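Local atomic coordinates of acetyl xylan esterase (PDB entry 6XYC), a protein that probably removes acetyl and feruloyl groups from xylan by ester hydrolysis, acting as an alpha/beta-hydrolase esterase of gut microbial origin. Residues A38-I43 with D111-G116; L144-E149 with P203-L208; P171-H176 with H235-N240; P220-I225 with A250-I255. All blocks are in the same frame, centred on the assembly; numbering follows the deposited sequence.

Interaction 1: A38-I43 with D111-G116; sequences AYKAII and DPSFIG
Strands 39-43 and 114-116 run parallel in the central sheet of the alpha/beta hydrolase, 4.6 Å apart at closest approach with their directions 21° from each other. Ala41 bonds through both its N and its O: the N donates to Phe114 O, and the O takes the N-H of Gly116 at 2.9 Å. Ile43 N to Gly116 O, 2.8 Å, carries the pairing on. Ahead of them, Asp111 N gives Tyr39 O a 2.7 Å bond from well above the carbonyl plane, just before the type I turn that runs from Asp111 to Phe114. With its CG anti to the backbone N (chi1 -180°), Asp111 points its carboxylate the same way as the neighbouring Lys40 chain, and OD1 lies 3.4 Å from Lys40 CE. OD2 closes an Asx turn, accepting from both Ser113 N and Ser113 OG on one face of the carboxylate. With alanine at this position both Ser113 donors would probably lose their acceptor and the turn would be less firmly fixed. Lys40 crosses Phe114 at about a right angle, its CD 3.5 Å from Phe114 CB, while its amine goes on to a weak bond with Ser283 O. Deeper in, Ile42 CD1 meets the edge of the Phe114 ring at CE2, 3.8 Å away, and Phe279 of helix 269-284 packs on both. Ile43 CD1 and Ile115 CG2 touch on the other face of the sheet. Lys40 NZ and Asp111 OD1, 4.6 Å apart, form no salt bridge; backbone bonds and apolar packing carry the contact, with at most a longer-range attraction between the charges.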
loop_
_atom_site.group_PDB
_atom_site.type_symbol
_atom_site.label_atom_id
_atom_site.label_comp_id
_atom_site.label_asym_id
_atom_site.label_seq_id
_atom_site.Cartn_x
_atom_site.Cartn_y
_atom_site.Cartn_z
ATOM N N ALA A 38 -0.896 19.283 -15.046
ATOM C CA ALA A 38 -1.449 18.185 -14.267
ATOM C C ALA A 38 -0.294 17.348 -13.739
ATOM O O ALA A 38 0.853 17.487 -14.176
ATOM C CB ALA A 38 -2.408 17.323 -15.093
ATOM N N TYR A 39 -0.604 16.461 -12.799
ATOM C CA TYR A 39 0.413 15.644 -12.148
ATOM C C TYR A 39 -0.040 14.196 -12.058
ATOM O O TYR A 39 -1.141 13.916 -11.574
ATOM C CB TYR A 39 0.716 16.155 -10.736
ATOM C CG TYR A 39 1.059 17.620 -10.653
ATOM C CD1 TYR A 39 2.365 18.055 -10.819
ATOM C CD2 TYR A 39 0.074 18.568 -10.400
ATOM C CE1 TYR A 39 2.685 19.391 -10.735
ATOM C CE2 TYR A 39 0.384 19.904 -10.320
ATOM C CZ TYR A 39 1.688 20.306 -10.484
ATOM O OH TYR A 39 1.986 21.639 -10.402
ATOM N N LYS A 40 0.819 13.283 -12.503
ATOM C CA LYS A 40 0.635 11.872 -12.195
ATOM C C LYS A 40 0.689 11.670 -10.684
ATOM O O LYS A 40 1.333 12.431 -9.956
ATOM C CB LYS A 40 1.707 11.033 -12.896
ATOM C CG LYS A 40 1.991 11.481 -14.329
ATOM C CD LYS A 40 1.663 10.398 -15.361
ATOM C CE LYS A 40 1.656 10.963 -16.775
ATOM N NZ LYS A 40 2.703 10.349 -17.643
ATOM N N ALA A 41 -0.009 10.641 -10.206
ATOM C CA ALA A 41 -0.305 10.528 -8.787
ATOM C C ALA A 41 0.289 9.266 -8.172
ATOM O O ALA A 41 0.360 8.207 -8.807
ATOM C CB ALA A 41 -1.821 10.545 -8.535
ATOM N N ILE A 42 0.707 9.397 -6.911
ATOM C CA ILE A 42 1.168 8.272 -6.102
ATOM C C ILE A 42 0.383 8.284 -4.796
ATOM O O ILE A 42 0.398 9.288 -4.070
ATOM C CB ILE A 42 2.675 8.341 -5.803
ATOM C CG1 ILE A 42 3.483 8.458 -7.101
ATOM C CG2 ILE A 42 3.108 7.117 -4.993
ATOM C CD1 ILE A 42 3.417 7.242 -7.993
ATOM N N ILE A 43 -0.289 7.174 -4.494
ATOM C CA ILE A 43 -0.961 6.990 -3.211
ATOM C C ILE A 43 0.017 6.337 -2.246
ATOM O O ILE A 43 0.675 5.344 -2.584
ATOM C CB ILE A 43 -2.230 6.142 -3.374
ATOM C CG1 ILE A 43 -3.278 6.922 -4.176
ATOM C CG2 ILE A 43 -2.786 5.748 -2.012
ATOM C CD1 ILE A 43 -4.433 6.083 -4.666
ATOM N N ASP A 111 -3.359 13.955 -13.075
ATOM C CA ASP A 111 -3.431 13.210 -14.325
ATOM C C ASP A 111 -3.746 11.753 -14.003
ATOM O O ASP A 111 -2.850 11.010 -13.578
ATOM C CB ASP A 111 -2.107 13.335 -15.086
ATOM C CG ASP A 111 -2.113 12.586 -16.399
ATOM O OD1 ASP A 111 -1.154 12.759 -17.173
ATOM O OD2 ASP A 111 -3.061 11.821 -16.660
ATOM N N PRO A 112 -4.987 11.305 -14.186
ATOM C CA PRO A 112 -5.359 9.941 -13.785
ATOM C C PRO A 112 -4.850 8.844 -14.708
ATOM O O PRO A 112 -5.238 7.686 -14.526
ATOM C CB PRO A 112 -6.895 9.989 -13.806
ATOM C CG PRO A 112 -7.210 10.965 -14.906
ATOM C CD PRO A 112 -6.101 12.007 -14.859
ATOM N N SER A 113 -4.010 9.158 -15.700
ATOM C CA SER A 113 -3.451 8.121 -16.563
ATOM C C SER A 113 -2.388 7.290 -15.857
ATOM O O SER A 113 -2.024 6.223 -16.357
ATOM C CB SER A 113 -2.860 8.749 -17.826
ATOM O OG SER A 113 -1.741 9.567 -17.529
ATOM N N PHE A 114 -1.885 7.756 -14.715
ATOM C CA PHE A 114 -0.975 6.968 -13.894
ATOM C C PHE A 114 -1.283 7.214 -12.428
ATOM O O PHE A 114 -1.194 8.350 -11.952
ATOM C CB PHE A 114 0.488 7.312 -14.185
ATOM C CG PHE A 114 1.461 6.443 -13.448
ATOM C CD1 PHE A 114 1.786 5.185 -13.931
ATOM C CD2 PHE A 114 2.034 6.866 -12.257
ATOM C CE1 PHE A 114 2.674 4.377 -13.255
ATOM C CE2 PHE A 114 2.926 6.060 -11.575
ATOM C CZ PHE A 114 3.250 4.814 -12.077
ATOM N N ILE A 115 -1.647 6.152 -11.716
ATOM C CA ILE A 115 -1.821 6.189 -10.267
ATOM C C ILE A 115 -1.011 5.027 -9.714
ATOM O O ILE A 115 -1.445 3.871 -9.786
ATOM C CB ILE A 115 -3.287 6.086 -9.840
ATOM C CG1 ILE A 115 -4.103 7.213 -10.473
ATOM C CG2 ILE A 115 -3.407 6.139 -8.324
ATOM C CD1 ILE A 115 -5.583 7.197 -10.106
ATOM N N GLY A 116 0.166 5.323 -9.169
ATOM C CA GLY A 116 0.934 4.331 -8.449
ATOM C C GLY A 116 0.549 4.285 -6.986
ATOM O O GLY A 116 -0.184 5.136 -6.482
#

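Interaction 2: L144-E149 with P203-L208; sequences LTVDIE and PDWVKL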
loop_
_atom_site.group_PDB
_atom_site.type_symbol
_atom_site.label_atom_id
_atom_site.label_comp_id
_atom_site.label_asym_id
_atom_site.label_seq_id
_atom_site.Cartn_x
_atom_site.Cartn_y
_atom_site.Cartn_z
ATOM N N LEU A 144 -14.846 -19.407 2.956
ATOM C CA LEU A 144 -14.727 -18.002 3.319
ATOM C C LEU A 144 -14.579 -17.149 2.069
ATOM O O LEU A 144 -13.721 -17.417 1.221
ATOM C CB LEU A 144 -13.524 -17.794 4.235
ATOM C CG LEU A 144 -13.190 -16.406 4.787
ATOM C CD1 LEU A 144 -14.392 -15.811 5.494
ATOM C CD2 LEU A 144 -11.992 -16.490 5.726
ATOM N N THR A 145 -15.407 -16.112 1.965
ATOM C CA THR A 145 -15.338 -15.163 0.862
ATOM C C THR A 145 -15.265 -13.757 1.434
ATOM O O THR A 145 -16.098 -13.378 2.263
ATOM C CB THR A 145 -16.550 -15.278 -0.069
ATOM O OG1 THR A 145 -16.599 -16.588 -0.651
ATOM C CG2 THR A 145 -16.464 -14.228 -1.180
ATOM N N VAL A 146 -14.277 -12.983 0.987
ATOM C CA VAL A 146 -14.114 -11.598 1.414
ATOM C C VAL A 146 -14.329 -10.671 0.226
ATOM O O VAL A 146 -13.885 -10.954 -0.893
ATOM C CB VAL A 146 -12.733 -11.340 2.058
ATOM C CG1 VAL A 146 -12.600 -12.113 3.360
ATOM C CG2 VAL A 146 -11.618 -11.687 1.088
ATOM N N ASP A 147 -15.006 -9.556 0.486
ATOM C CA ASP A 147 -15.292 -8.543 -0.523
ATOM C C ASP A 147 -14.132 -7.552 -0.546
ATOM O O ASP A 147 -13.972 -6.750 0.379
ATOM C CB ASP A 147 -16.617 -7.852 -0.198
ATOM C CG ASP A 147 -16.996 -6.794 -1.207
ATOM O OD1 ASP A 147 -16.248 -6.591 -2.185
ATOM O OD2 ASP A 147 -18.057 -6.163 -1.019
ATOM N N ILE A 148 -13.325 -7.609 -1.603
ATOM C CA ILE A 148 -12.127 -6.782 -1.697
ATOM C C ILE A 148 -12.475 -5.382 -2.190
ATOM O O ILE A 148 -12.086 -4.381 -1.580
ATOM C CB ILE A 148 -11.091 -7.462 -2.614
ATOM C CG1 ILE A 148 -10.607 -8.776 -1.994
ATOM C CG2 ILE A 148 -9.927 -6.525 -2.900
ATOM C CD1 ILE A 148 -10.045 -8.648 -0.605
ATOM N N GLU A 149 -13.211 -5.293 -3.301
ATOM C CA GLU A 149 -13.565 -3.993 -3.864
ATOM C C GLU A 149 -14.387 -3.169 -2.881
ATOM O O GLU A 149 -14.133 -1.973 -2.698
ATOM C CB GLU A 149 -14.331 -4.191 -5.172
ATOM C CG GLU A 149 -14.885 -2.918 -5.778
ATOM C CD GLU A 149 -13.807 -2.046 -6.397
ATOM O OE1 GLU A 149 -12.642 -2.493 -6.459
ATOM O OE2 GLU A 149 -14.136 -0.918 -6.833
ATOM N N PRO A 203 -6.384 -21.273 8.114
ATOM C CA PRO A 203 -5.701 -21.219 6.811
ATOM C C PRO A 203 -6.445 -20.399 5.771
ATOM O O PRO A 203 -5.810 -19.807 4.886
ATOM C CB PRO A 203 -5.592 -22.695 6.388
ATOM C CG PRO A 203 -6.036 -23.516 7.568
ATOM C CD PRO A 203 -6.870 -22.622 8.448
ATOM N N ASP A 204 -7.778 -20.348 5.839
ATOM C CA ASP A 204 -8.529 -19.561 4.866
ATOM C C ASP A 204 -8.345 -18.068 5.105
ATOM O O ASP A 204 -8.130 -17.306 4.159
ATOM C CB ASP A 204 -10.007 -19.943 4.921
ATOM C CG ASP A 204 -10.250 -21.369 4.461
ATOM O OD1 ASP A 204 -9.603 -21.795 3.484
ATOM O OD2 ASP A 204 -11.090 -22.052 5.078
ATOM N N TRP A 205 -8.416 -17.629 6.362
ATOM C CA TRP A 205 -8.161 -16.226 6.674
ATOM C C TRP A 205 -6.736 -15.841 6.300
ATOM O O TRP A 205 -6.501 -14.796 5.683
ATOM C CB TRP A 205 -8.422 -15.963 8.158
ATOM C CG TRP A 205 -9.869 -15.734 8.475
ATOM C CD1 TRP A 205 -10.725 -16.608 9.083
ATOM C CD2 TRP A 205 -10.634 -14.553 8.197
ATOM N NE1 TRP A 205 -11.970 -16.044 9.201
ATOM C CE2 TRP A 205 -11.942 -14.785 8.663
ATOM C CE3 TRP A 205 -10.339 -13.324 7.598
ATOM C CZ2 TRP A 205 -12.951 -13.834 8.555
ATOM C CZ3 TRP A 205 -11.345 -12.382 7.487
ATOM C CH2 TRP A 205 -12.635 -12.643 7.965
ATOM N N VAL A 206 -5.767 -16.690 6.652
ATOM C CA VAL A 206 -4.371 -16.370 6.371
ATOM C C VAL A 206 -4.147 -16.239 4.872
ATOM O O VAL A 206 -3.401 -15.367 4.415
ATOM C CB VAL A 206 -3.436 -17.423 6.990
ATOM C CG1 VAL A 206 -2.004 -17.221 6.491
ATOM C CG2 VAL A 206 -3.482 -17.356 8.506
ATOM N N LYS A 207 -4.791 -17.100 4.080
ATOM C CA LYS A 207 -4.636 -17.002 2.633
ATOM C C LYS A 207 -5.203 -15.687 2.114
ATOM O O LYS A 207 -4.608 -15.048 1.238
ATOM C CB LYS A 207 -5.316 -18.176 1.927
ATOM C CG LYS A 207 -5.064 -18.190 0.421
ATOM C CD LYS A 207 -5.825 -19.286 -0.307
ATOM C CE LYS A 207 -5.347 -19.386 -1.756
ATOM N NZ LYS A 207 -6.227 -20.222 -2.609
ATOM N N LEU A 208 -6.349 -15.262 2.651
ATOM C CA LEU A 208 -7.064 -14.109 2.118
ATOM C C LEU A 208 -6.524 -12.773 2.615
ATOM O O LEU A 208 -6.949 -11.733 2.105
ATOM C CB LEU A 208 -8.550 -14.207 2.455
ATOM C CG LEU A 208 -9.302 -15.366 1.795
ATOM C CD1 LEU A 208 -10.750 -15.385 2.200
ATOM C CD2 LEU A 208 -9.156 -15.277 0.265
#
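Leu208 N donates to Asp204 O across 3.1 Å, a turn of helix 203-208 that brings both side chains toward the strand carrying Leu144 and Val146. No hydrogen bond joins the two segments. The contact is the packing of a short helix against one strand of the two-stranded antiparallel hairpin 138-141/144-147, which stands apart from the main sheet of the alpha/beta hydrolase. The axes of strand 144-147 and helix 203-208 pass 9.2 Å apart at 29°. Leu144 carries most of it. Its CG is anti to the backbone N (chi1 -179°), which sends the two methyls toward the helix and the Trp205 ring: CD2 sits over one face of the indole in a CH-pi contact, 3.3 Å from the centroid of the five-membered ring and almost on its normal, while CD1 reaches the benzo side at CZ2. The leucine chain thus stands at about a right angle to the tryptophan. Leu208 runs antiparallel alongside Leu144, its CD1 3.7 Å from Leu144 CG, and the same methyl reaches Val146 CG1 at 3.9 Å, so that one methyl touches both strand residues. Leu139 of the partner strand also packs on Leu208. At the helix start, Asp204 bonds through OD1 to Ser141 OG, adding a polar tie to the hairpin, and its CB lies 4.1 Å from Leu144 CD2.

Interaction 3: P171-H176 with H235-N240; sequences PVDMAH and HCQSVN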
loop_
_atom_site.group_PDB
_atom_site.type_symbol
_atom_site.label_atom_id
_atom_site.label_comp_id
_atom_site.label_asym_id
_atom_site.label_seq_id
_atom_site.Cartn_x
_atom_site.Cartn_y
_atom_site.Cartn_z
ATOM N N PRO A 171 4.585 -7.138 5.179
ATOM C CA PRO A 171 4.210 -8.514 5.501
ATOM C C PRO A 171 3.170 -9.010 4.498
ATOM O O PRO A 171 2.034 -8.518 4.481
ATOM C CB PRO A 171 3.643 -8.413 6.916
ATOM C CG PRO A 171 3.043 -7.051 6.968
ATOM C CD PRO A 171 3.917 -6.169 6.092
ATOM N N VAL A 172 3.548 -9.978 3.675
ATOM C CA VAL A 172 2.721 -10.331 2.524
ATOM C C VAL A 172 2.426 -11.825 2.455
ATOM O O VAL A 172 1.676 -12.280 1.583
ATOM C CB VAL A 172 3.402 -9.879 1.218
ATOM C CG1 VAL A 172 3.557 -8.370 1.166
ATOM C CG2 VAL A 172 4.778 -10.563 1.057
ATOM N N ASP A 173 3.015 -12.602 3.372
ATOM C CA ASP A 173 2.974 -14.059 3.337
ATOM C C ASP A 173 2.804 -14.536 4.785
ATOM O O ASP A 173 3.722 -15.045 5.427
ATOM C CB ASP A 173 4.244 -14.623 2.685
ATOM C CG ASP A 173 4.230 -16.132 2.554
ATOM O OD1 ASP A 173 3.145 -16.744 2.599
ATOM O OD2 ASP A 173 5.321 -16.719 2.397
ATOM N N MET A 174 1.599 -14.356 5.326
ATOM C CA MET A 174 1.388 -14.603 6.743
ATOM C C MET A 174 1.368 -16.086 7.087
ATOM O O MET A 174 1.439 -16.428 8.278
ATOM C CB MET A 174 0.089 -13.938 7.204
ATOM C CG MET A 174 0.306 -12.589 7.861
ATOM S SD MET A 174 1.170 -11.386 6.826
ATOM C CE MET A 174 -0.130 -10.914 5.685
ATOM N N ALA A 175 1.311 -16.974 6.089
ATOM C CA ALA A 175 1.511 -18.398 6.349
ATOM C C ALA A 175 2.933 -18.687 6.813
ATOM O O ALA A 175 3.177 -19.733 7.422
ATOM C CB ALA A 175 1.198 -19.212 5.093
ATOM N N HIS A 176 3.869 -17.776 6.556
ATOM C CA HIS A 176 5.282 -18.017 6.813
ATOM C C HIS A 176 5.909 -16.841 7.543
ATOM O O HIS A 176 7.005 -16.391 7.204
ATOM C CB HIS A 176 6.035 -18.279 5.511
ATOM C CG HIS A 176 5.434 -19.366 4.678
ATOM N ND1 HIS A 176 5.088 -19.186 3.357
ATOM C CD2 HIS A 176 5.113 -20.648 4.981
ATOM C CE1 HIS A 176 4.576 -20.308 2.881
ATOM N NE2 HIS A 176 4.584 -21.212 3.846
ATOM N N HIS A 235 12.918 -10.304 6.266
ATOM C CA HIS A 235 13.372 -10.259 4.879
ATOM C C HIS A 235 12.796 -11.395 4.038
ATOM O O HIS A 235 12.514 -11.218 2.844
ATOM C CB HIS A 235 14.905 -10.307 4.930
ATOM C CG HIS A 235 15.602 -10.064 3.631
ATOM N ND1 HIS A 235 16.070 -11.093 2.844
ATOM C CD2 HIS A 235 16.003 -8.916 3.032
ATOM C CE1 HIS A 235 16.677 -10.589 1.785
ATOM N NE2 HIS A 235 16.649 -9.271 1.873
ATOM N N CYS A 236 12.615 -12.574 4.638
ATOM C CA CYS A 236 12.108 -13.709 3.877
ATOM C C CYS A 236 10.784 -13.388 3.197
ATOM O O CYS A 236 10.477 -13.949 2.137
ATOM C CB CYS A 236 11.946 -14.919 4.799
ATOM S SG CYS A 236 10.759 -14.697 6.167
ATOM N N GLN A 237 9.992 -12.486 3.783
ATOM C CA GLN A 237 8.703 -12.136 3.195
ATOM C C GLN A 237 8.868 -11.572 1.787
ATOM O O GLN A 237 8.131 -11.944 0.864
ATOM C CB GLN A 237 7.983 -11.137 4.102
ATOM C CG GLN A 237 7.481 -11.743 5.401
ATOM C CD GLN A 237 6.200 -12.522 5.219
ATOM O OE1 GLN A 237 5.201 -11.982 4.746
ATOM N NE2 GLN A 237 6.216 -13.790 5.597
ATOM N N SER A 238 9.837 -10.673 1.598
ATOM C CA SER A 238 10.056 -10.083 0.282
ATOM C C SER A 238 10.791 -11.031 -0.661
ATOM O O SER A 238 10.534 -11.014 -1.873
ATOM C CB SER A 238 10.826 -8.771 0.422
ATOM O OG SER A 238 10.020 -7.781 1.047
ATOM N N VAL A 239 11.711 -11.849 -0.140
ATOM C CA VAL A 239 12.296 -12.913 -0.952
ATOM C C VAL A 239 11.187 -13.779 -1.535
ATOM O O VAL A 239 11.158 -14.071 -2.736
ATOM C CB VAL A 239 13.277 -13.751 -0.112
ATOM C CG1 VAL A 239 13.702 -14.982 -0.881
ATOM C CG2 VAL A 239 14.484 -12.915 0.296
ATOM N N ASN A 240 10.239 -14.180 -0.684
ATOM C CA ASN A 240 9.150 -15.039 -1.129
ATOM C C ASN A 240 8.280 -14.339 -2.167
ATOM O O ASN A 240 7.882 -14.952 -3.165
ATOM C CB ASN A 240 8.313 -15.476 0.073
ATOM C CG ASN A 240 9.073 -16.395 1.013
ATOM O OD1 ASN A 240 10.158 -16.875 0.687
ATOM N ND2 ASN A 240 8.502 -16.643 2.186
#
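Gln237 leaves its helix with CG anti to the carbonyl carbon (chi1 -71°) and bends again at chi2 (-79°), which carries its amide into the loop 171-176, where Val172 and Asp173 turn their backbone N-H groups to it. Gln237 OE1 accepts from both: Val172 N at 2.8 Å, in the carbonyl plane, and Asp173 N at 2.7 Å, tilted from it. On the other side of the amide, NE2 donates to Asp173 O at 2.8 Å, with that oxygen in the amide plane, and makes a weak bond to His176 O. Asp173 O is gripped twice, since His176 N reaches it from the opposite face of its plane. One buried side chain thus satisfies several polar groups of a loop without regular structure and probably fixes its course. In the alpha/beta hydrolase fold this loop follows strand 164-168, and its Pro171 lines the pocket where 4-(2-aminoethyl)benzenesulfonyl fluoride is bound, beside Ser121, the probable nucleophile. The helix start is held to the same region by the disulfide from Cys236 to Cys180. Asp173 places its carboxylate toward the helix with CG anti to the backbone N (chi1 -177°), and Asn240 ND2 meets OD2 at 3.2 Å, nearly along its C-O axis. The same OD2 accepts a hydrogen bond from His176 ND1 at 2.7 Å on its syn side, tilted out of the carboxylate plane, with the oxygen in the plane of the imidazole.

Interaction 4: P220-I225 with A250-I255; sequences PDILII and AKATFI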
loop_
_atom_site.group_PDB
_atom_site.type_symbol
_atom_site.label_atom_id
_atom_site.label_comp_id
_atom_site.label_asym_id
_atom_site.label_seq_id
_atom_site.Cartn_x
_atom_site.Cartn_y
_atom_site.Cartn_z
ATOM N N PRO A 220 0.324 -5.343 -12.345
ATOM C CA PRO A 220 1.269 -4.241 -12.573
ATOM C C PRO A 220 2.640 -4.573 -11.998
ATOM O O PRO A 220 2.778 -5.383 -11.078
ATOM C CB PRO A 220 0.626 -3.049 -11.845
ATOM C CG PRO A 220 -0.385 -3.658 -10.897
ATOM C CD PRO A 220 -0.850 -4.928 -11.556
ATOM N N ASP A 221 3.669 -3.938 -12.559
ATOM C CA ASP A 221 5.028 -4.146 -12.077
ATOM C C ASP A 221 5.145 -3.736 -10.615
ATOM O O ASP A 221 4.468 -2.814 -10.146
ATOM C CB ASP A 221 6.026 -3.334 -12.904
ATOM C CG ASP A 221 6.142 -3.827 -14.332
ATOM O OD1 ASP A 221 5.347 -4.696 -14.735
ATOM O OD2 ASP A 221 7.033 -3.330 -15.047
ATOM N N ILE A 222 6.038 -4.404 -9.888
ATOM C CA ILE A 222 6.251 -4.094 -8.481
ATOM C C ILE A 222 7.736 -3.915 -8.207
ATOM O O ILE A 222 8.576 -4.621 -8.777
ATOM C CB ILE A 222 5.659 -5.186 -7.563
ATOM C CG1 ILE A 222 5.736 -4.742 -6.104
ATOM C CG2 ILE A 222 6.399 -6.512 -7.740
ATOM C CD1 ILE A 222 4.955 -5.632 -5.138
ATOM N N LEU A 223 8.053 -2.956 -7.340
ATOM C CA LEU A 223 9.378 -2.813 -6.754
ATOM C C LEU A 223 9.276 -3.150 -5.274
ATOM O O LEU A 223 8.429 -2.597 -4.562
ATOM C CB LEU A 223 9.917 -1.394 -6.945
ATOM C CG LEU A 223 11.254 -1.071 -6.267
ATOM C CD1 LEU A 223 12.410 -1.790 -6.916
ATOM C CD2 LEU A 223 11.482 0.439 -6.288
ATOM N N ILE A 224 10.129 -4.062 -4.819
ATOM C CA ILE A 224 10.132 -4.538 -3.440
ATOM C C ILE A 224 11.454 -4.127 -2.805
ATOM O O ILE A 224 12.524 -4.390 -3.369
ATOM C CB ILE A 224 9.947 -6.065 -3.366
ATOM C CG1 ILE A 224 8.718 -6.509 -4.161
ATOM C CG2 ILE A 224 9.853 -6.519 -1.915
ATOM C CD1 ILE A 224 8.750 -7.971 -4.539
ATOM N N ILE A 225 11.382 -3.499 -1.635
ATOM C CA ILE A 225 12.560 -3.026 -0.918
ATOM C C ILE A 225 12.475 -3.537 0.515
ATOM O O ILE A 225 11.467 -3.316 1.197
ATOM C CB ILE A 225 12.661 -1.490 -0.943
ATOM C CG1 ILE A 225 12.544 -0.966 -2.374
ATOM C CG2 ILE A 225 13.971 -1.039 -0.325
ATOM C CD1 ILE A 225 12.450 0.529 -2.485
ATOM N N ALA A 250 5.206 -12.618 -13.795
ATOM C CA ALA A 250 5.020 -11.192 -13.580
ATOM C C ALA A 250 6.381 -10.527 -13.395
ATOM O O ALA A 250 7.422 -11.189 -13.358
ATOM C CB ALA A 250 4.111 -10.956 -12.376
ATOM N N LYS A 251 6.383 -9.199 -13.273
ATOM C CA LYS A 251 7.619 -8.427 -13.216
ATOM C C LYS A 251 7.780 -7.820 -11.830
ATOM O O LYS A 251 6.968 -6.987 -11.408
ATOM C CB LYS A 251 7.639 -7.331 -14.283
ATOM C CG LYS A 251 8.998 -6.638 -14.429
ATOM C CD LYS A 251 10.092 -7.615 -14.829
ATOM C CE LYS A 251 11.472 -6.976 -14.742
ATOM N NZ LYS A 251 12.211 -7.347 -13.508
ATOM N N ALA A 252 8.829 -8.245 -11.131
ATOM C CA ALA A 252 9.184 -7.720 -9.824
ATOM C C ALA A 252 10.670 -7.401 -9.789
ATOM O O ALA A 252 11.489 -8.144 -10.337
ATOM C CB ALA A 252 8.842 -8.722 -8.718
ATOM N N THR A 253 10.999 -6.270 -9.177
ATOM C CA THR A 253 12.371 -5.893 -8.866
ATOM C C THR A 253 12.522 -5.910 -7.354
ATOM O O THR A 253 11.722 -5.292 -6.643
ATOM C CB THR A 253 12.708 -4.505 -9.423
ATOM O OG1 THR A 253 12.494 -4.498 -10.839
ATOM C CG2 THR A 253 14.157 -4.145 -9.127
ATOM N N PHE A 254 13.525 -6.633 -6.863
ATOM C CA PHE A 254 13.734 -6.804 -5.428
ATOM C C PHE A 254 15.070 -6.178 -5.056
ATOM O O PHE A 254 16.121 -6.600 -5.560
ATOM C CB PHE A 254 13.695 -8.279 -5.027
ATOM C CG PHE A 254 13.967 -8.520 -3.563
ATOM C CD1 PHE A 254 13.501 -7.636 -2.597
ATOM C CD2 PHE A 254 14.686 -9.627 -3.152
ATOM C CE1 PHE A 254 13.758 -7.854 -1.255
ATOM C CE2 PHE A 254 14.938 -9.852 -1.814
ATOM C CZ PHE A 254 14.476 -8.966 -0.865
ATOM N N ILE A 255 15.029 -5.177 -4.177
ATOM C CA ILE A 255 16.222 -4.501 -3.686
ATOM C C ILE A 255 16.363 -4.814 -2.202
ATOM O O ILE A 255 15.511 -4.422 -1.393
ATOM C CB ILE A 255 16.155 -2.987 -3.922
ATOM C CG1 ILE A 255 16.265 -2.682 -5.419
ATOM C CG2 ILE A 255 17.261 -2.278 -3.163
ATOM C CD1 ILE A 255 15.957 -1.234 -5.782
HETATM O O HOH W 1 4.384 -7.461 -13.940
HETATM O O HOH W 2 9.873 -4.601 -11.546
#
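Asp221 meets Lys251 beside the parallel pair formed by strands 222-225 and 252-255, the two ends of a beta-alpha-beta crossover whose helix is 236-248. Asp221 OD1 lies 3.5 Å from Lys251 CB, and water 1 bridges the segments, donating to Asp221 OD1 and accepting from Lys251 N at 2.7 Å; OD2 is hydrogen-bonded to Gln282 NE2. Replacing the acid by leucine would probably leave water 1 and Gln282 NE2 without this acceptor. At Ile222 the N donates to Lys251 O and the O accepts from Thr253 N, while water 2 donates to the same Ile222 O and reaches Thr253 OG1. Because CG1 of Ile222 is anti to the backbone N (chi1 -173°), CG2 is wedged between N and the carbonyl carbon and presses on Ala252 CB at 3.4 Å, tighter than usual contact, on the face that Tyr245 of the crossover helix covers. Leu223 turns to the other face, where its CD1 touches Thr253 CG2 at 3.7 Å and Ile255 CD1, near Phe278 of helix 269-284. Ile224 comes back to the helix 236-248 face: CG2 packs on Phe254 CD1, 3.9 Å away, its N donates to Thr253 O and its O accepts from Ile255 N, both bonds 2.7 Å long and close to straight. Ile225 then brings its CA-H to Ile255 O, a CA to O contact of 3.3 Å.

Interactions 1 and 4 are parallel strand pairs of the same sheet, their centres about 19 Å apart, separated by strand 164-168, which pairs with both 114-120 and 222-227. Helix 269-284 packs on residues of each. Interaction 3 lies about 14 Å from interaction 4, centre to centre, and shares its crossover unit: helix 236-248 links strands 222-227 and 252-257, and Ser238 and Val239 rest on Phe254. Interaction 2 is more peripheral, its centre about 17 Å from that of interaction 3. Along the chain interaction 1 closes first, and the segments of interaction 3 alternate with those of 2 and 4. Loop 171-176 lies between helix 203-208, whose Val206 touches Met174 and Ala175, and helix 236-248, which packs on the sheet.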